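Local atomic coordinates of acetylene hydratase (Pelobacter acetylenicus, PDB entry 2E7Z), a protein that catalyses the non-redox hydration of acetylene to acetaldehyde, using a tungsten bis(molybdopterin guanine dinucleotide) cofactor and one [4Fe-4S] cluster. Residues A96-E101 / P405-F410; A367-S372 / G377-H382; M123-S128 / E505-W510. All coordinates share one frame; numbering follows the deposited sequence. Where two conformers were deposited one is given.

Interaction 1. Residues A96-E101 / P405-F410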
# COMPACT_ATOMS: atom_id res chain seq x y z
N ALA A 96 -30.74 5.69 7.15
CA ALA A 96 -32.03 5.38 7.80
C ALA A 96 -32.59 4.06 7.28
O ALA A 96 -33.24 3.33 8.01
CB ALA A 96 -33.01 6.49 7.55
N LYS A 97 -32.35 3.76 6.00
CA LYS A 97 -32.92 2.58 5.36
C LYS A 97 -32.05 1.35 5.59
O LYS A 97 -32.55 0.26 5.84
CB LYS A 97 -33.11 2.81 3.85
CG LYS A 97 -33.74 1.67 3.08
CD LYS A 97 -34.10 2.12 1.67
CE LYS A 97 -34.73 1.00 0.86
NZ LYS A 97 -35.15 1.44 -0.52
N TYR A 98 -30.73 1.54 5.50
CA TYR A 98 -29.82 0.42 5.45
C TYR A 98 -28.82 0.36 6.61
O TYR A 98 -27.98 -0.56 6.67
CB TYR A 98 -29.07 0.49 4.13
CG TYR A 98 -29.89 0.30 2.89
CD1 TYR A 98 -30.39 -0.97 2.55
CD2 TYR A 98 -30.10 1.36 2.01
CE1 TYR A 98 -31.10 -1.17 1.37
CE2 TYR A 98 -30.81 1.16 0.84
CZ TYR A 98 -31.30 -0.11 0.52
OH TYR A 98 -31.97 -0.34 -0.66
N GLY A 99 -28.89 1.32 7.53
CA GLY A 99 -27.95 1.32 8.65
C GLY A 99 -26.66 2.07 8.29
O GLY A 99 -26.32 2.22 7.13
N PRO A 100 -25.93 2.54 9.31
CA PRO A 100 -24.68 3.26 8.98
C PRO A 100 -23.63 2.36 8.33
O PRO A 100 -22.79 2.85 7.59
CB PRO A 100 -24.21 3.77 10.36
CG PRO A 100 -24.85 2.82 11.37
CD PRO A 100 -26.19 2.43 10.77
N GLU A 101 -23.69 1.06 8.61
CA GLU A 101 -22.79 0.09 7.99
C GLU A 101 -22.95 0.04 6.46
O GLU A 101 -22.11 -0.54 5.80
CB GLU A 101 -22.96 -1.29 8.63
CG GLU A 101 -24.33 -1.93 8.44
CD GLU A 101 -25.32 -1.58 9.54
OE1 GLU A 101 -25.10 -0.60 10.28
OE2 GLU A 101 -26.34 -2.29 9.65
N PRO A 405 -26.67 -4.87 2.51
CA PRO A 405 -26.35 -3.85 1.50
C PRO A 405 -25.38 -2.77 1.92
O PRO A 405 -25.45 -2.26 3.02
CB PRO A 405 -27.72 -3.21 1.20
CG PRO A 405 -28.74 -4.03 1.88
CD PRO A 405 -28.08 -4.85 2.92
N VAL A 406 -24.50 -2.42 1.00
CA VAL A 406 -23.70 -1.19 1.08
C VAL A 406 -24.19 -0.33 -0.08
O VAL A 406 -24.25 -0.81 -1.22
CB VAL A 406 -22.21 -1.49 0.95
CG1 VAL A 406 -21.39 -0.19 0.76
CG2 VAL A 406 -21.73 -2.25 2.18
N LYS A 407 -24.61 0.90 0.22
CA LYS A 407 -25.33 1.73 -0.73
C LYS A 407 -24.79 3.13 -0.85
O LYS A 407 -25.23 3.84 -1.75
CB LYS A 407 -26.83 1.79 -0.35
CG LYS A 407 -27.52 0.44 -0.61
CD LYS A 407 -27.72 0.19 -2.10
CE LYS A 407 -28.45 -1.12 -2.30
NZ LYS A 407 -28.66 -1.31 -3.73
N ALA A 408 -23.87 3.52 0.03
CA ALA A 408 -23.13 4.77 -0.14
C ALA A 408 -21.64 4.44 -0.19
O ALA A 408 -21.19 3.60 0.59
CB ALA A 408 -23.40 5.78 0.98
N PHE A 409 -20.89 5.12 -1.06
CA PHE A 409 -19.49 4.82 -1.24
C PHE A 409 -18.70 6.11 -1.46
O PHE A 409 -19.03 6.91 -2.35
CB PHE A 409 -19.30 3.81 -2.37
CG PHE A 409 -17.87 3.35 -2.57
CD1 PHE A 409 -16.99 4.01 -3.43
CD2 PHE A 409 -17.40 2.24 -1.86
CE1 PHE A 409 -15.67 3.55 -3.60
CE2 PHE A 409 -16.09 1.76 -2.07
CZ PHE A 409 -15.23 2.43 -2.89
N PHE A 410 -17.67 6.32 -0.63
CA PHE A 410 -16.80 7.48 -0.76
C PHE A 410 -15.41 7.01 -1.18
O PHE A 410 -14.83 6.13 -0.52
CB PHE A 410 -16.63 8.31 0.53
CG PHE A 410 -17.88 8.92 1.09
CD1 PHE A 410 -19.08 8.94 0.41
CD2 PHE A 410 -17.80 9.50 2.35
CE1 PHE A 410 -20.22 9.55 0.97
CE2 PHE A 410 -18.92 10.11 2.92
CZ PHE A 410 -20.12 10.16 2.20
O HOH W 1 -27.13 -2.71 5.29
O HOH W 2 -31.16 0.92 -3.14
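The ring of Tyr98 meets Pro405 and Lys407, and these apolar touches make up most of the contact. CG of Lys407 sits 3.9 Å from the centroid of the Tyr98 ring and 19° off its normal, a CH-pi contact over one face. The opposite face is covered by Lys97 CG of the same helical turn, so the phenol is held between two lysine methylenes. Lys407 bends early (chi2 -73°), which carries its chain on past the ring until CE lies 4.0 Å from Tyr98 OH. Pro405 crosses the tyrosine at about a right angle, its CG 3.5 Å from Tyr98 CD1.

No direct hydrogen bond joins the segments; the polar links run through two waters. One donates to both backbone carbonyls, at 2.7 Å to Tyr98 O and 2.9 Å to Pro405 O. The other donates to Tyr98 OH and accepts a weak bond from Lys407 NZ, an ammonium whose firmer partners are Glu401 and the carbonyl of Asn432.

A lesser touch has Val406 CG2 4.0 Å from Glu101 O, the valine also packing on Leu394, Ala397 and Met398 of helix 391-400.

Backbone hydrogen bonds of Lys407 and Ala408 with Ser102, and of Ala408 with Gly104, start the pairing of strands 103-107 and 408-412, parallel neighbours in a mixed sheet. With helix 80-98 leading into the first, the arrangement is an alpha/beta layer in the molybdopterin oxidoreductase fold.

Interaction 2. Residues A367-S372 / G377-H382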
# COMPACT_ATOMS: atom_id res chain seq x y z
N ALA A 367 -7.28 -9.61 19.66
CA ALA A 367 -6.34 -10.14 20.67
C ALA A 367 -5.16 -9.18 20.91
O ALA A 367 -4.42 -9.36 21.89
CB ALA A 367 -5.83 -11.50 20.25
N LEU A 368 -4.99 -8.18 20.04
CA LEU A 368 -3.91 -7.20 20.23
C LEU A 368 -4.32 -5.95 21.01
O LEU A 368 -3.47 -5.10 21.31
CB LEU A 368 -3.29 -6.81 18.89
CG LEU A 368 -2.81 -7.96 18.00
CD1 LEU A 368 -2.35 -7.42 16.72
CD2 LEU A 368 -1.68 -8.77 18.66
N GLU A 369 -5.60 -5.85 21.37
CA GLU A 369 -6.12 -4.66 22.08
C GLU A 369 -5.43 -4.42 23.42
O GLU A 369 -4.82 -3.37 23.64
CB GLU A 369 -7.63 -4.77 22.26
CG GLU A 369 -8.39 -4.52 20.95
CD GLU A 369 -9.85 -4.97 20.99
OE1 GLU A 369 -10.38 -5.18 22.10
OE2 GLU A 369 -10.46 -5.11 19.90
N GLU A 370 -5.52 -5.39 24.31
CA GLU A 370 -4.92 -5.25 25.63
C GLU A 370 -3.40 -5.07 25.57
O GLU A 370 -2.85 -4.21 26.27
CB GLU A 370 -5.32 -6.41 26.55
CG GLU A 370 -6.83 -6.49 26.81
CD GLU A 370 -7.44 -5.15 27.23
OE1 GLU A 370 -7.04 -4.63 28.30
OE2 GLU A 370 -8.30 -4.62 26.48
N PRO A 371 -2.71 -5.89 24.75
CA PRO A 371 -1.27 -5.71 24.56
C PRO A 371 -0.88 -4.33 24.04
O PRO A 371 0.11 -3.74 24.49
CB PRO A 371 -0.93 -6.80 23.55
CG PRO A 371 -1.97 -7.87 23.79
CD PRO A 371 -3.21 -7.11 24.09
N SER A 372 -1.65 -3.80 23.09
CA SER A 372 -1.43 -2.45 22.57
C SER A 372 -1.65 -1.36 23.65
O SER A 372 -0.90 -0.36 23.70
CB SER A 372 -2.30 -2.20 21.33
OG SER A 372 -1.93 -3.08 20.29
N GLY A 377 -0.15 2.46 25.07
CA GLY A 377 -1.15 3.32 25.68
C GLY A 377 -2.31 3.62 24.75
O GLY A 377 -3.07 4.56 24.96
N VAL A 378 -2.45 2.80 23.72
CA VAL A 378 -3.50 2.96 22.71
C VAL A 378 -4.10 1.59 22.48
O VAL A 378 -3.43 0.71 21.94
CB VAL A 378 -2.93 3.55 21.39
CG1 VAL A 378 -3.96 3.51 20.32
CG2 VAL A 378 -2.49 4.99 21.61
N LYS A 379 -5.35 1.41 22.88
CA LYS A 379 -6.03 0.13 22.77
C LYS A 379 -6.20 -0.27 21.31
O LYS A 379 -5.97 -1.43 20.94
CB LYS A 379 -7.39 0.18 23.44
CG LYS A 379 -8.19 -1.10 23.27
CD LYS A 379 -9.45 -1.05 24.10
CE LYS A 379 -10.34 -2.22 23.77
NZ LYS A 379 -11.58 -2.16 24.57
N TYR A 380 -6.63 0.68 20.48
CA TYR A 380 -6.81 0.46 19.06
C TYR A 380 -5.68 1.18 18.32
O TYR A 380 -5.82 2.33 17.92
CB TYR A 380 -8.18 1.00 18.59
CG TYR A 380 -9.33 0.24 19.18
CD1 TYR A 380 -9.74 -0.97 18.64
CD2 TYR A 380 -10.01 0.73 20.30
CE1 TYR A 380 -10.81 -1.66 19.14
CE2 TYR A 380 -11.08 0.02 20.85
CZ TYR A 380 -11.46 -1.18 20.26
OH TYR A 380 -12.53 -1.90 20.71
N PHE A 381 -4.57 0.49 18.12
CA PHE A 381 -3.36 1.06 17.56
C PHE A 381 -3.54 0.92 16.07
O PHE A 381 -3.44 -0.16 15.52
CB PHE A 381 -2.15 0.28 18.09
CG PHE A 381 -0.83 0.63 17.47
CD1 PHE A 381 -0.57 1.87 16.89
CD2 PHE A 381 0.22 -0.30 17.53
CE1 PHE A 381 0.68 2.14 16.33
CE2 PHE A 381 1.48 -0.02 16.99
CZ PHE A 381 1.71 1.21 16.40
N HIS A 382 -3.84 2.04 15.42
CA HIS A 382 -4.07 2.08 13.97
C HIS A 382 -2.70 2.13 13.32
O HIS A 382 -2.23 3.18 12.90
CB HIS A 382 -4.90 3.31 13.60
CG HIS A 382 -5.28 3.36 12.16
ND1 HIS A 382 -4.52 4.03 11.22
CD2 HIS A 382 -6.34 2.84 11.50
CE1 HIS A 382 -5.13 3.94 10.05
NE2 HIS A 382 -6.22 3.21 10.19
O HOH W 3 -12.96 -4.46 19.46
O HOH W 4 -12.72 -4.41 23.07
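Helix 369-376 ends at Gly377, whose positive phi turns the chain back, and the contact is this short helix packed against the loop that follows it. Glu369 and Lys379 form its centre, with CA atoms 4.8 Å apart. Here the helix backbone itself takes part: Glu369 CA directs its hydrogen at Lys379 O, the carbon and oxygen 3.4 Å apart and the angle at hydrogen 153°.

Beyond this backbone contact the Glu369 and Lys379 side chains, both extended beyond CG, cross at a slant. Glu369 OE1 touches Lys379 CE at 3.4 Å, but the ammonium stays beyond salt-bridge range and is joined to OE1 by a water that donates to the carboxylate and accepts from NZ. The direct salt bridge of Lys379 is with Glu341. The other oxygen, OE2, lies 3.6 Å from Tyr380 CE1, the carboxylate turned 51° from the ring plane, and a second water, at the ring's edge and in its plane, links OE2 to Tyr380 OH. Each carboxylate oxygen therefore has its own bridging water, which should limit rotation of the group.

The chain thus reverses at the glycine that ends helix 369-376, inside the molybdopterin oxidoreductase region, and the following loop runs back across the helix's first turn. Ser372 faces that loop: its CB comes within 3.2 Å of Val378 O, and its hydroxyl lies near the plane of the Phe381 ring, at the edge. With OG anti to the carbonyl carbon (chi1 -63°), the hydroxyl folds back along the helix and donates to Leu368 O at 2.7 Å. That oxygen also accepts from Ser372 N, the two donors arriving from opposite faces of the carbonyl plane.

Interaction 3. Residues M123-S128 / E505-W510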
# COMPACT_ATOMS: atom_id res chain seq x y z
N MET A 123 -16.52 8.14 10.66
CA MET A 123 -17.16 6.86 10.42
C MET A 123 -17.58 6.19 11.73
O MET A 123 -18.65 5.60 11.80
CB MET A 123 -16.24 5.92 9.65
CG MET A 123 -15.96 6.42 8.23
SD MET A 123 -14.99 5.19 7.29
CE MET A 123 -16.27 3.94 6.98
N ASN A 124 -16.74 6.30 12.76
CA ASN A 124 -17.01 5.64 14.05
C ASN A 124 -18.16 6.28 14.78
O ASN A 124 -18.94 5.58 15.42
CB ASN A 124 -15.72 5.59 14.87
CG ASN A 124 -14.74 4.56 14.31
OD1 ASN A 124 -15.15 3.61 13.63
ND2 ASN A 124 -13.45 4.72 14.60
N LEU A 125 -18.32 7.59 14.61
CA LEU A 125 -19.47 8.29 15.16
C LEU A 125 -20.74 7.98 14.38
O LEU A 125 -21.82 7.88 14.96
CB LEU A 125 -19.23 9.81 15.21
CG LEU A 125 -18.15 10.20 16.21
CD1 LEU A 125 -17.64 11.58 15.96
CD2 LEU A 125 -18.73 10.14 17.65
N LEU A 126 -20.66 7.85 13.06
CA LEU A 126 -21.85 7.47 12.30
C LEU A 126 -22.26 6.04 12.60
O LEU A 126 -23.46 5.73 12.64
CB LEU A 126 -21.59 7.57 10.81
CG LEU A 126 -21.69 8.89 10.07
CD1 LEU A 126 -21.60 8.56 8.57
CD2 LEU A 126 -22.96 9.72 10.32
N GLY A 127 -21.28 5.16 12.79
CA GLY A 127 -21.48 3.73 13.08
C GLY A 127 -21.07 2.81 11.96
O GLY A 127 -21.49 1.67 11.92
N SER A 128 -20.26 3.30 11.01
CA SER A 128 -19.81 2.42 9.92
C SER A 128 -18.40 1.89 10.16
O SER A 128 -17.45 2.66 10.29
CB SER A 128 -19.74 3.13 8.55
OG SER A 128 -19.32 2.10 7.65
N GLU A 505 -21.27 17.95 15.05
CA GLU A 505 -20.43 19.12 15.27
C GLU A 505 -19.66 19.10 16.59
O GLU A 505 -18.51 19.50 16.68
CB GLU A 505 -21.26 20.40 15.16
CG GLU A 505 -22.33 20.60 16.23
CD GLU A 505 -23.23 21.79 15.90
OE1 GLU A 505 -23.29 22.73 16.72
OE2 GLU A 505 -23.86 21.80 14.81
N GLU A 506 -20.31 18.62 17.65
CA GLU A 506 -19.68 18.65 18.98
C GLU A 506 -18.40 17.82 19.05
O GLU A 506 -17.57 18.05 19.93
CB GLU A 506 -20.66 18.23 20.09
CG GLU A 506 -21.28 16.86 19.97
CD GLU A 506 -22.66 16.88 19.30
OE1 GLU A 506 -22.73 17.03 18.05
OE2 GLU A 506 -23.67 16.72 20.02
N HIS A 507 -18.26 16.86 18.14
CA HIS A 507 -17.07 16.03 18.08
C HIS A 507 -15.96 16.51 17.17
O HIS A 507 -14.90 15.89 17.11
CB HIS A 507 -17.43 14.59 17.76
CG HIS A 507 -17.74 13.80 19.00
ND1 HIS A 507 -19.02 13.63 19.48
CD2 HIS A 507 -16.93 13.17 19.87
CE1 HIS A 507 -18.98 12.92 20.60
NE2 HIS A 507 -17.72 12.64 20.87
N PHE A 508 -16.19 17.65 16.53
CA PHE A 508 -15.20 18.19 15.61
C PHE A 508 -14.95 19.65 15.91
O PHE A 508 -15.34 20.54 15.13
CB PHE A 508 -15.65 18.01 14.14
CG PHE A 508 -15.73 16.56 13.71
CD1 PHE A 508 -16.86 15.80 14.03
CD2 PHE A 508 -14.66 15.94 13.08
CE1 PHE A 508 -16.93 14.48 13.69
CE2 PHE A 508 -14.75 14.61 12.71
CZ PHE A 508 -15.88 13.87 13.04
N PRO A 509 -14.28 19.93 17.03
CA PRO A 509 -14.12 21.31 17.48
C PRO A 509 -13.14 22.11 16.63
O PRO A 509 -13.22 23.33 16.62
CB PRO A 509 -13.57 21.15 18.91
CG PRO A 509 -12.87 19.85 18.89
CD PRO A 509 -13.71 18.97 18.00
N TRP A 510 -12.28 21.43 15.90
CA TRP A 510 -11.27 22.11 15.08
C TRP A 510 -11.97 22.72 13.89
O TRP A 510 -12.61 22.03 13.11
CB TRP A 510 -10.19 21.10 14.64
CG TRP A 510 -9.81 20.21 15.76
CD1 TRP A 510 -9.00 20.52 16.82
CD2 TRP A 510 -10.28 18.88 15.98
NE1 TRP A 510 -8.93 19.44 17.68
CE2 TRP A 510 -9.70 18.42 17.18
CE3 TRP A 510 -11.12 18.02 15.26
CZ2 TRP A 510 -9.95 17.15 17.69
CZ3 TRP A 510 -11.37 16.76 15.75
CH2 TRP A 510 -10.78 16.34 16.97
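The end of helix 118-126 faces the 3-10 turn 505-507 at a distance, the nearest CA atoms, those of Leu125 and His507, being 8.6 Å apart, so that side chains alone make the contact. The helix is terminated by a glycine at C', Gly127, with positive phi (111°), and Met123 O accepts from both Gly127 N and Ser128 N, which reach it from opposite faces of its plane. On the other side, Phe508 N donates to Glu505 O at 3.0 Å, closing the 3-10 turn that presents His507.

Leu125 crosses the gap, and its two methyls divide the work. CD1 enters the corner between the two aromatic residues, 3.5 Å from His507 CB and 3.8 Å from Phe508 CE1. Leu125 and Phe508 approach from opposite directions; the phenylalanine's CG is anti to its carbonyl carbon (chi1 -65°), which swings the ring back to the leucine although its CB does not point at the helix end.

Phe508 also packs on Tyr492, Ile495 and Ala499 of helix 491-501 and on Thr118 and Arg121 of helix 118-126, and thus sits between the two helices. The guanidinium of Arg121 adds a polar tie by donating to His507 O.

The second methyl, CD2, lies over the centre of the imidazole, 3.9 Å from the centroid of the His507 ring, a CH-pi contact with the methyl carbon almost on the ring normal, only 7° off.

In the fold
From the N terminus, interaction 1 joins the end of helix 80-98 to the start of strand 408-412, closing a loop of about 300 residues. Interaction 3 then joins the end of helix 118-126 to the turn after helix 491-501, closing a loop of 376 intervening residues; interactions 1 and 3 therefore cross along the chain. They also meet in space: Pro100 CB lies 3.1 Å from Leu126 O and Pro100 O 3.2 Å from Ser128 CB, with the two centres about 17 Å apart. Interaction 2 is local, a reversal after helix 369-376, nested inside both long loops; its nearest atoms are about 8 Å from interaction 3 and 14 Å from interaction 1.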